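Long-range contact in thiamin pyrophosphokinase family protein (Enterococcus faecalis, PDB 3MEL), which probably transfers a diphosphate group from ATP to thiamine, giving thiamine diphosphate, as a magnesium-dependent member of the thiamin pyrophosphokinase family: residues L156-L167 with F199-Q210. Sequence-based numbering, arbitrary orientation.
Sequences LAYCCLTPVENL and FSFDAGMIAVIQ
L156 packs its CD1 against V208 where strands 156-160 and 206-210 pair as antiparallel neighbours in the large mixed sheet. The first segment then leaves this sheet for a small three-stranded antiparallel sheet, while the second comes from that small sheet into the large one. The contact thus links the two sheets, and both segments belong largely to the region assigned by sequence to vitamin B1 binding. A157 pairs with I209: I209 N reaches A157 O at 3.0 Å, while the return bond is weak. Y158 has its CG anti to the carbonyl carbon (chi1 -64°), and its ring edge meets the face of F199 from the small sheet. This is an edge-to-face pair with centroids 4.8 Å apart and planes at 61°. V208 CG2 also touches the Y158 ring. C159 and A207 exchange two backbone bonds, and C159 SG lies against I209 CD1. That face also packs on the second subunit, where A157 and C159 meet D107. L161 N bonds to M205 O, and its CD1 touches the selenomethionine methyl. T162 OG1 accepts a hydrogen bond from M205 N (3.1 Å), which ties the two loops, and donates one to P163 O within its own loop. V164 CG2 packs on I206 CG1 at 3.7 Å. E165 O receives D202 N in a nearly straight bond. N166 lies beside a bound magnesium ion. Its ND2 reaches D202 OD2 at 3.3 Å, from above the carboxylate plane. L167 CD1 reaches inward to I206 CD1, 4.1 Å away.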
loop_
_atom_site.group_PDB
_atom_site.type_symbol
_atom_site.label_atom_id
_atom_site.label_comp_id
_atom_site.label_asym_id
_atom_site.label_seq_id
_atom_site.Cartn_x
_atom_site.Cartn_y
_atom_site.Cartn_z
ATOM N N LEU A 156 -4.960 12.090 -9.437
ATOM C CA LEU A 156 -5.702 10.958 -9.968
ATOM C C LEU A 156 -4.709 9.849 -10.338
ATOM O O LEU A 156 -3.602 10.116 -10.786
ATOM C CB LEU A 156 -6.512 11.397 -11.194
ATOM C CG LEU A 156 -7.300 10.362 -12.009
ATOM C CD1 LEU A 156 -8.358 9.613 -11.174
ATOM C CD2 LEU A 156 -7.922 11.008 -13.237
ATOM N N ALA A 157 -5.088 8.600 -10.143
ATOM C CA ALA A 157 -4.155 7.520 -10.404
ATOM C C ALA A 157 -4.878 6.308 -10.948
ATOM O O ALA A 157 -5.977 5.956 -10.504
ATOM C CB ALA A 157 -3.413 7.166 -9.158
ATOM N N TYR A 158 -4.268 5.687 -11.944
ATOM C CA TYR A 158 -4.739 4.398 -12.404
ATOM C C TYR A 158 -3.721 3.342 -12.011
ATOM O O TYR A 158 -2.636 3.229 -12.594
ATOM C CB TYR A 158 -5.010 4.412 -13.901
ATOM C CG TYR A 158 -6.125 5.362 -14.266
ATOM C CD1 TYR A 158 -7.438 4.925 -14.347
ATOM C CD2 TYR A 158 -5.861 6.704 -14.513
ATOM C CE1 TYR A 158 -8.464 5.810 -14.666
ATOM C CE2 TYR A 158 -6.852 7.575 -14.836
ATOM C CZ TYR A 158 -8.156 7.131 -14.913
ATOM O OH TYR A 158 -9.141 8.028 -15.237
ATOM N N CYS A 159 -4.075 2.606 -10.966
ATOM C CA CYS A 159 -3.226 1.573 -10.413
ATOM C C CYS A 159 -3.718 0.240 -10.946
ATOM O O CYS A 159 -4.800 -0.209 -10.594
ATOM C CB CYS A 159 -3.312 1.636 -8.898
ATOM S SG CYS A 159 -2.778 3.231 -8.261
ATOM N N CYS A 160 -2.961 -0.355 -11.856
ATOM C CA CYS A 160 -3.343 -1.630 -12.441
ATOM C C CYS A 160 -2.890 -2.754 -11.530
ATOM O O CYS A 160 -1.689 -2.993 -11.384
ATOM C CB CYS A 160 -2.704 -1.791 -13.817
ATOM S SG CYS A 160 -3.133 -0.456 -14.933
ATOM N N LEU A 161 -3.841 -3.440 -10.912
ATOM C CA LEU A 161 -3.495 -4.450 -9.935
ATOM C C LEU A 161 -3.002 -5.719 -10.631
ATOM O O LEU A 161 -2.280 -6.558 -10.040
ATOM C CB LEU A 161 -4.686 -4.734 -9.032
ATOM C CG LEU A 161 -5.176 -3.488 -8.299
ATOM C CD1 LEU A 161 -6.433 -3.813 -7.502
ATOM C CD2 LEU A 161 -4.066 -2.914 -7.415
ATOM N N THR A 162 -3.376 -5.834 -11.898
ATOM C CA THR A 162 -3.000 -6.966 -12.710
ATOM C C THR A 162 -2.549 -6.449 -14.052
ATOM O O THR A 162 -2.805 -5.299 -14.381
ATOM C CB THR A 162 -4.211 -7.815 -12.995
ATOM O OG1 THR A 162 -5.093 -7.065 -13.833
ATOM C CG2 THR A 162 -4.904 -8.187 -11.706
ATOM N N PRO A 163 -1.911 -7.308 -14.857
ATOM C CA PRO A 163 -1.672 -6.852 -16.229
ATOM C C PRO A 163 -3.005 -6.385 -16.824
ATOM O O PRO A 163 -3.987 -7.137 -16.755
ATOM C CB PRO A 163 -1.205 -8.126 -16.952
ATOM C CG PRO A 163 -0.897 -9.118 -15.890
ATOM C CD PRO A 163 -1.711 -8.760 -14.699
ATOM N N VAL A 164 -3.045 -5.171 -17.374
ATOM C CA VAL A 164 -4.254 -4.648 -18.025
ATOM C C VAL A 164 -4.067 -4.580 -19.549
ATOM O O VAL A 164 -2.953 -4.457 -20.034
ATOM C CB VAL A 164 -4.682 -3.264 -17.437
ATOM C CG1 VAL A 164 -5.493 -2.459 -18.438
ATOM C CG2 VAL A 164 -5.463 -3.448 -16.168
ATOM N N GLU A 165 -5.165 -4.677 -20.292
ATOM C CA GLU A 165 -5.114 -4.622 -21.748
ATOM C C GLU A 165 -5.946 -3.483 -22.342
ATOM O O GLU A 165 -7.060 -3.209 -21.883
ATOM C CB GLU A 165 -5.566 -5.943 -22.349
ATOM C CG GLU A 165 -4.467 -6.980 -22.457
ATOM C CD GLU A 165 -4.978 -8.281 -23.047
ATOM O OE1 GLU A 165 -6.204 -8.363 -23.313
ATOM O OE2 GLU A 165 -4.160 -9.216 -23.241
ATOM N N ASN A 166 -5.395 -2.840 -23.376
ATOM C CA ASN A 166 -6.080 -1.783 -24.118
ATOM C C ASN A 166 -6.584 -0.713 -23.172
ATOM O O ASN A 166 -7.784 -0.485 -23.061
ATOM C CB ASN A 166 -7.228 -2.369 -24.959
ATOM C CG ASN A 166 -7.813 -1.372 -25.948
ATOM O OD1 ASN A 166 -7.109 -0.519 -26.500
ATOM N ND2 ASN A 166 -9.120 -1.476 -26.176
ATOM N N LEU A 167 -5.665 -0.059 -22.474
ATOM C CA LEU A 167 -6.048 0.961 -21.507
ATOM C C LEU A 167 -6.032 2.350 -22.132
ATOM O O LEU A 167 -4.958 2.926 -22.349
ATOM C CB LEU A 167 -5.135 0.926 -20.272
ATOM C CG LEU A 167 -5.356 2.060 -19.268
ATOM C CD1 LEU A 167 -6.806 2.153 -18.881
ATOM C CD2 LEU A 167 -4.492 1.897 -18.055
ATOM N N PHE A 199 -11.988 6.733 -18.778
ATOM C CA PHE A 199 -11.031 5.691 -19.140
ATOM C C PHE A 199 -11.738 4.379 -19.429
ATOM O O PHE A 199 -12.864 4.156 -18.985
ATOM C CB PHE A 199 -10.020 5.468 -18.017
ATOM C CG PHE A 199 -10.541 4.608 -16.890
ATOM C CD1 PHE A 199 -10.191 3.266 -16.803
ATOM C CD2 PHE A 199 -11.380 5.144 -15.914
ATOM C CE1 PHE A 199 -10.663 2.463 -15.759
ATOM C CE2 PHE A 199 -11.862 4.349 -14.855
ATOM C CZ PHE A 199 -11.503 3.006 -14.779
ATOM N N SER A 200 -11.060 3.500 -20.160
ATOM C CA SER A 200 -11.616 2.193 -20.490
ATOM C C SER A 200 -10.517 1.156 -20.707
ATOM O O SER A 200 -9.350 1.505 -20.908
ATOM C CB SER A 200 -12.552 2.273 -21.706
ATOM O OG SER A 200 -12.136 3.275 -22.619
ATOM N N PHE A 201 -10.905 -0.115 -20.631
ATOM C CA PHE A 201 -9.980 -1.227 -20.764
ATOM C C PHE A 201 -10.734 -2.547 -20.911
ATOM O O PHE A 201 -11.920 -2.635 -20.573
ATOM C CB PHE A 201 -8.975 -1.249 -19.608
ATOM C CG PHE A 201 -9.575 -1.532 -18.254
ATOM C CD1 PHE A 201 -9.448 -2.786 -17.670
ATOM C CD2 PHE A 201 -10.217 -0.540 -17.541
ATOM C CE1 PHE A 201 -9.977 -3.047 -16.422
ATOM C CE2 PHE A 201 -10.743 -0.800 -16.288
ATOM C CZ PHE A 201 -10.627 -2.055 -15.730
ATOM N N ASP A 202 -10.056 -3.564 -21.434
ATOM C CA ASP A 202 -10.727 -4.803 -21.821
ATOM C C ASP A 202 -10.498 -5.928 -20.835
ATOM O O ASP A 202 -11.305 -6.847 -20.755
ATOM C CB ASP A 202 -10.248 -5.276 -23.198
ATOM C CG ASP A 202 -10.657 -4.344 -24.331
ATOM O OD1 ASP A 202 -11.516 -3.457 -24.125
ATOM O OD2 ASP A 202 -10.103 -4.519 -25.440
ATOM N N ALA A 203 -9.394 -5.874 -20.100
ATOM C CA ALA A 203 -9.005 -6.997 -19.257
ATOM C C ALA A 203 -8.177 -6.563 -18.059
ATOM O O ALA A 203 -7.336 -5.655 -18.168
ATOM C CB ALA A 203 -8.240 -8.030 -20.069
ATOM N N GLY A 204 -8.413 -7.221 -16.923
ATOM C CA GLY A 204 -7.660 -6.945 -15.713
ATOM C C GLY A 204 -8.471 -6.191 -14.679
ATOM O O GLY A 204 -9.688 -6.094 -14.777
HETATM N N MSE A 205 -7.800 -5.662 -13.669
HETATM C CA MSE A 205 -8.506 -4.873 -12.696
HETATM C C MSE A 205 -7.719 -3.672 -12.261
HETATM O O MSE A 205 -6.531 -3.759 -11.995
HETATM C CB MSE A 205 -8.904 -5.700 -11.492
HETATM C CG MSE A 205 -10.372 -5.523 -11.141
HETATM SE SE MSE A 205 -10.755 -6.066 -9.328
HETATM C CE MSE A 205 -9.373 -5.077 -8.383
ATOM N N ILE A 206 -8.404 -2.536 -12.200
ATOM C CA ILE A 206 -7.760 -1.286 -11.842
ATOM C C ILE A 206 -8.373 -0.703 -10.585
ATOM O O ILE A 206 -9.572 -0.857 -10.298
ATOM C CB ILE A 206 -7.827 -0.251 -12.979
ATOM C CG1 ILE A 206 -7.380 -0.885 -14.295
ATOM C CG2 ILE A 206 -6.964 0.960 -12.646
ATOM C CD1 ILE A 206 -7.633 -0.022 -15.494
ATOM N N ALA A 207 -7.511 -0.049 -9.826
ATOM C CA ALA A 207 -7.926 0.649 -8.642
ATOM C C ALA A 207 -7.751 2.109 -8.961
ATOM O O ALA A 207 -6.627 2.599 -9.041
ATOM C CB ALA A 207 -7.044 0.255 -7.451
ATOM N N VAL A 208 -8.849 2.812 -9.178
ATOM C CA VAL A 208 -8.724 4.232 -9.393
ATOM C C VAL A 208 -8.489 4.860 -8.031
ATOM O O VAL A 208 -9.234 4.585 -7.083
ATOM C CB VAL A 208 -9.975 4.791 -10.069
ATOM C CG1 VAL A 208 -9.953 6.307 -10.064
ATOM C CG2 VAL A 208 -10.077 4.246 -11.483
ATOM N N ILE A 209 -7.441 5.670 -7.913
ATOM C CA ILE A 209 -7.124 6.315 -6.637
ATOM C C ILE A 209 -7.037 7.829 -6.748
ATOM O O ILE A 209 -6.328 8.342 -7.602
ATOM C CB ILE A 209 -5.797 5.786 -6.028
ATOM C CG1 ILE A 209 -5.921 4.312 -5.630
ATOM C CG2 ILE A 209 -5.387 6.619 -4.823
ATOM C CD1 ILE A 209 -4.645 3.732 -5.076
ATOM N N GLN A 210 -7.763 8.538 -5.884
ATOM C CA GLN A 210 -7.664 9.992 -5.798
ATOM C C GLN A 210 -7.051 10.387 -4.468
ATOM O O GLN A 210 -7.448 9.879 -3.433
ATOM C CB GLN A 210 -9.033 10.644 -5.962
ATOM C CG GLN A 210 -9.673 10.429 -7.332
ATOM C CD GLN A 210 -10.929 11.272 -7.534
ATOM O OE1 GLN A 210 -11.962 10.763 -7.973
ATOM N NE2 GLN A 210 -10.838 12.565 -7.219
#